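Local coordinates for 16S rRNA methyltransferase (Streptomyces sp. DSM 40477, PDB 3MQ2), which methylates the N1 position of adenine 1408 in 16S rRNA with S-adenosyl-L-methionine as donor, conferring resistance to aminoglycosides such as kanamycin and apramycin, at residues M64-I67 against S68-A72; V129-P132 against G133-F136. All coordinates share one frame; numbering follows the deposited sequence. Where two conformers were deposited one is given.

Contact 1 of 2, residues M64-I67 against S68-A72; sequences MEKI and SAKAA
Ser68 grips the carbonyl oxygen of Met64 twice, once through its backbone and once through its hydroxyl. Ser68 N reaches Met64 O at 3.0 Å, almost in line with the carbonyl bond, while Ser68 OG reaches Met64 O at 2.7 Å from above the carbonyl plane, 42° out of it. The two donors therefore approach the oxygen from different directions. What turns the hydroxyl back toward the preceding turn is the first torsion of Ser68 (chi1 69°), which sets OG between the backbone N and the carbonyl carbon. OG also comes within 3.1 Å of Glu65 O, and it is hydrogen-bonded to the backbone N of Gly9, so this buried polar atom is satisfied.

Regular i to i+4 backbone bonds carry the helix onward: Ala69 N to Glu65 O at 3.1 Å, Lys70 N to Lys66 O, and Ala71 N to Ile67 O at 2.9 Å. Small methyls pack against the same carbonyls, with Ala71 CB 3.4 Å from Ile67 O.

Buried Met64, Ile67, Ser68 and Ala71 make the tight side, with the doubly bound Met64 O; the solvent side, formed by exposed Lys66 and Lys70, is looser. These lysines, one turn apart, run side by side and point the same way. Lys70 is extended, whereas Lys66 bends at its end (chi4 -58°), and their nearest side-chain approach is 4.0 Å, from Lys66 NZ to Lys70 CD. The two ammonium groups, with Lys66 NZ 4.7 Å from Lys70 NZ, are not in contact, and their like charges would be expected to disfavour a closer approach.

Helix 65-71 belongs to the beta-alpha-beta crossover between strands 52-58 and 83-87. Met64, Ile67 and Ser68 pack on Tyr85 of strand 83-87, Ile67 and Lys70 meet Tyr43 of helix 40-48, and Met64 and Ser68 touch Val7 of strand 5-8.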
loop_
_atom_site.group_PDB
_atom_site.type_symbol
_atom_site.label_atom_id
_atom_site.label_comp_id
_atom_site.label_asym_id
_atom_site.label_seq_id
_atom_site.Cartn_x
_atom_site.Cartn_y
_atom_site.Cartn_z
ATOM N N MET A 64 -11.889 -0.402 -7.704
ATOM C CA MET A 64 -10.909 -0.942 -8.632
ATOM C C MET A 64 -11.499 -1.321 -9.994
ATOM O O MET A 64 -10.783 -1.817 -10.858
ATOM C CB MET A 64 -10.242 -2.172 -7.996
ATOM C CG MET A 64 -9.510 -1.873 -6.673
ATOM S SD MET A 64 -8.775 -3.357 -5.929
ATOM C CE MET A 64 -10.216 -4.107 -5.150
ATOM N N GLU A 65 -12.792 -1.086 -10.189
ATOM C CA GLU A 65 -13.464 -1.580 -11.396
ATOM C C GLU A 65 -12.787 -1.165 -12.703
ATOM O O GLU A 65 -12.372 -2.014 -13.491
ATOM C CB GLU A 65 -14.930 -1.149 -11.445
ATOM C CG GLU A 65 -15.612 -1.581 -12.744
ATOM C CD GLU A 65 -16.984 -0.961 -12.937
ATOM O OE1 GLU A 65 -17.640 -0.636 -11.921
ATOM O OE2 GLU A 65 -17.402 -0.801 -14.108
ATOM N N LYS A 66 -12.702 0.142 -12.935
ATOM C CA LYS A 66 -12.180 0.661 -14.200
ATOM C C LYS A 66 -10.764 0.209 -14.511
ATOM O O LYS A 66 -10.500 -0.312 -15.593
ATOM C CB LYS A 66 -12.245 2.190 -14.227
ATOM C CG LYS A 66 -11.576 2.801 -15.447
ATOM C CD LYS A 66 -10.999 4.176 -15.134
ATOM C CE LYS A 66 -10.078 4.652 -16.248
ATOM N NZ LYS A 66 -8.964 3.693 -16.491
ATOM N N ILE A 67 -9.844 0.406 -13.568
ATOM C CA ILE A 67 -8.434 0.136 -13.844
ATOM C C ILE A 67 -8.143 -1.362 -13.945
ATOM O O ILE A 67 -7.327 -1.782 -14.761
ATOM C CB ILE A 67 -7.506 0.832 -12.835
ATOM C CG1 ILE A 67 -7.754 2.341 -12.878
ATOM C CG2 ILE A 67 -6.049 0.558 -13.165
ATOM C CD1 ILE A 67 -6.654 3.162 -12.257
ATOM N N SER A 68 -8.827 -2.164 -13.134
ATOM C CA SER A 68 -8.633 -3.614 -13.186
ATOM C C SER A 68 -9.118 -4.186 -14.525
ATOM O O SER A 68 -8.529 -5.123 -15.057
ATOM C CB SER A 68 -9.300 -4.326 -11.991
ATOM O OG SER A 68 -10.721 -4.273 -12.054
ATOM N N ALA A 69 -10.180 -3.601 -15.074
ATOM C CA ALA A 69 -10.686 -4.016 -16.378
ATOM C C ALA A 69 -9.677 -3.676 -17.471
ATOM O O ALA A 69 -9.405 -4.484 -18.357
ATOM C CB ALA A 69 -12.027 -3.354 -16.668
ATOM N N LYS A 70 -9.115 -2.479 -17.388
ATOM C CA LYS A 70 -8.114 -2.039 -18.350
ATOM C C LYS A 70 -6.868 -2.919 -18.273
ATOM O O LYS A 70 -6.327 -3.337 -19.295
ATOM C CB LYS A 70 -7.747 -0.581 -18.085
ATOM C CG LYS A 70 -6.631 -0.048 -18.964
ATOM C CD LYS A 70 -6.480 1.449 -18.766
ATOM C CE LYS A 70 -5.543 2.060 -19.791
ATOM N NZ LYS A 70 -5.502 3.544 -19.662
ATOM N N ALA A 71 -6.429 -3.220 -17.053
ATOM C CA ALA A 71 -5.221 -4.013 -16.860
ATOM C C ALA A 71 -5.383 -5.437 -17.378
ATOM O O ALA A 71 -4.397 -6.098 -17.699
ATOM C CB ALA A 71 -4.814 -4.024 -15.374
ATOM N N ALA A 72 -6.625 -5.909 -17.450
ATOM C CA ALA A 72 -6.899 -7.276 -17.886
ATOM C C ALA A 72 -7.160 -7.353 -19.385
ATOM O O ALA A 72 -7.413 -8.434 -19.922
ATOM C CB ALA A 72 -8.075 -7.854 -17.118
#

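Contact 2 of 2, residues V129-P132 against G133-F136; sequences VCRP and GASF
Ala134 N donates to Arg131 O at 3.0 Å, with an N-H...O angle of 156°, and this bond closes the turn. The donor sits above the carbonyl plane, 38° out of it. Ala134 CB also lies 3.2 Å from Arg131 O. The same methyl carbon, Ala134 CB, is 3.7 Å from Cys130 CB, an apolar contact across the turn between the residue before Arg131 and the residue that ends the turn. Cys130 and Ala134 are buried, and both touch Ile216 of strand 209-216.

At the corner, Pro132 and Gly133 are exposed. Gly133 has a positive phi of 97°, readily adopted by glycine, which has no CB to meet Pro132 O. The polar end of Arg131 turns to Asp29, with which its NH1 forms a salt bridge.

Arg131 to Ala134 form a type II beta turn, with Pro132 and Gly133 at its central positions and Gly133 supplying the positive phi of the third position. The turn leads from the short strand 130-131 into strand 134-141, an inner strand of the seven-stranded Rossmann-like sheet of this methyltransferase, between 99-105 and 209-216.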
loop_
_atom_site.group_PDB
_atom_site.type_symbol
_atom_site.label_atom_id
_atom_site.label_comp_id
_atom_site.label_asym_id
_atom_site.label_seq_id
_atom_site.Cartn_x
_atom_site.Cartn_y
_atom_site.Cartn_z
ATOM N N VAL A 129 3.051 -11.474 5.244
ATOM C CA VAL A 129 3.049 -11.802 3.818
ATOM C C VAL A 129 4.360 -11.420 3.142
ATOM O O VAL A 129 4.564 -11.711 1.961
ATOM C CB VAL A 129 1.867 -11.147 3.053
ATOM C CG1 VAL A 129 0.541 -11.531 3.695
ATOM C CG2 VAL A 129 2.024 -9.633 2.986
ATOM N N CYS A 130 5.244 -10.777 3.894
ATOM C CA CYS A 130 6.516 -10.319 3.340
ATOM C C CYS A 130 7.641 -11.245 3.746
ATOM O O CYS A 130 7.612 -11.837 4.823
ATOM C CB CYS A 130 6.865 -8.928 3.868
ATOM S SG CYS A 130 5.755 -7.628 3.333
ATOM N N ARG A 131 8.657 -11.347 2.900
ATOM C CA ARG A 131 9.876 -12.016 3.336
ATOM C C ARG A 131 10.650 -11.088 4.260
ATOM O O ARG A 131 10.566 -9.863 4.145
ATOM C CB ARG A 131 10.740 -12.433 2.139
ATOM C CG ARG A 131 11.270 -11.273 1.316
ATOM C CD ARG A 131 12.484 -11.681 0.469
ATOM N NE ARG A 131 12.988 -10.540 -0.297
ATOM C CZ ARG A 131 12.498 -10.178 -1.476
ATOM N NH1 ARG A 131 11.508 -10.878 -2.014
ATOM N NH2 ARG A 131 12.992 -9.121 -2.116
ATOM N N PRO A 132 11.423 -11.669 5.183
ATOM C CA PRO A 132 12.357 -10.839 5.940
ATOM C C PRO A 132 13.271 -10.115 4.952
ATOM O O PRO A 132 13.748 -10.735 3.995
ATOM C CB PRO A 132 13.160 -11.865 6.746
ATOM C CG PRO A 132 12.270 -13.069 6.842
ATOM C CD PRO A 132 11.509 -13.093 5.541
ATOM N N GLY A 133 13.490 -8.823 5.168
ATOM C CA GLY A 133 14.314 -8.022 4.278
ATOM C C GLY A 133 13.514 -7.246 3.245
ATOM O O GLY A 133 14.067 -6.407 2.528
ATOM N N ALA A 134 12.211 -7.520 3.159
ATOM C CA ALA A 134 11.330 -6.767 2.269
ATOM C C ALA A 134 11.395 -5.282 2.599
ATOM O O ALA A 134 11.530 -4.908 3.757
ATOM C CB ALA A 134 9.877 -7.255 2.422
ATOM N N SER A 135 11.273 -4.435 1.582
ATOM C CA SER A 135 11.218 -2.996 1.813
ATOM C C SER A 135 9.778 -2.566 2.009
ATOM O O SER A 135 8.862 -3.218 1.523
ATOM C CB SER A 135 11.817 -2.230 0.632
ATOM O OG SER A 135 11.048 -2.415 -0.541
ATOM N N PHE A 136 9.585 -1.463 2.719
ATOM C CA PHE A 136 8.239 -0.899 2.873
ATOM C C PHE A 136 8.243 0.610 2.719
ATOM O O PHE A 136 9.249 1.277 2.992
ATOM C CB PHE A 136 7.579 -1.296 4.201
ATOM C CG PHE A 136 8.155 -0.620 5.424
ATOM C CD1 PHE A 136 7.783 0.675 5.778
ATOM C CD2 PHE A 136 9.035 -1.309 6.249
ATOM C CE1 PHE A 136 8.302 1.271 6.928
ATOM C CE2 PHE A 136 9.551 -0.726 7.389
ATOM C CZ PHE A 136 9.187 0.565 7.735
#

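Overall arrangement
Both contacts are local, and they come in series along the chain, contact 1 closing well before contact 2 opens. Their centres stand 27 Å apart and their nearest atoms about 15 Å, so they do not touch. What they share is the seven-stranded mixed sheet of one Rossmann-like methyltransferase fold. Contact 1 lies in the crossover that follows strand 52-58, which carries the S-adenosyl-L-methionine-binding Asp58, and leads to the edge strand 83-87; contact 2 turns the chain into an inner strand of the same sheet. In contact 1 the Met64 side chain is about 8 Å from the bound S-adenosyl-L-homocysteine and about 4 Å from the side chain of Asp58.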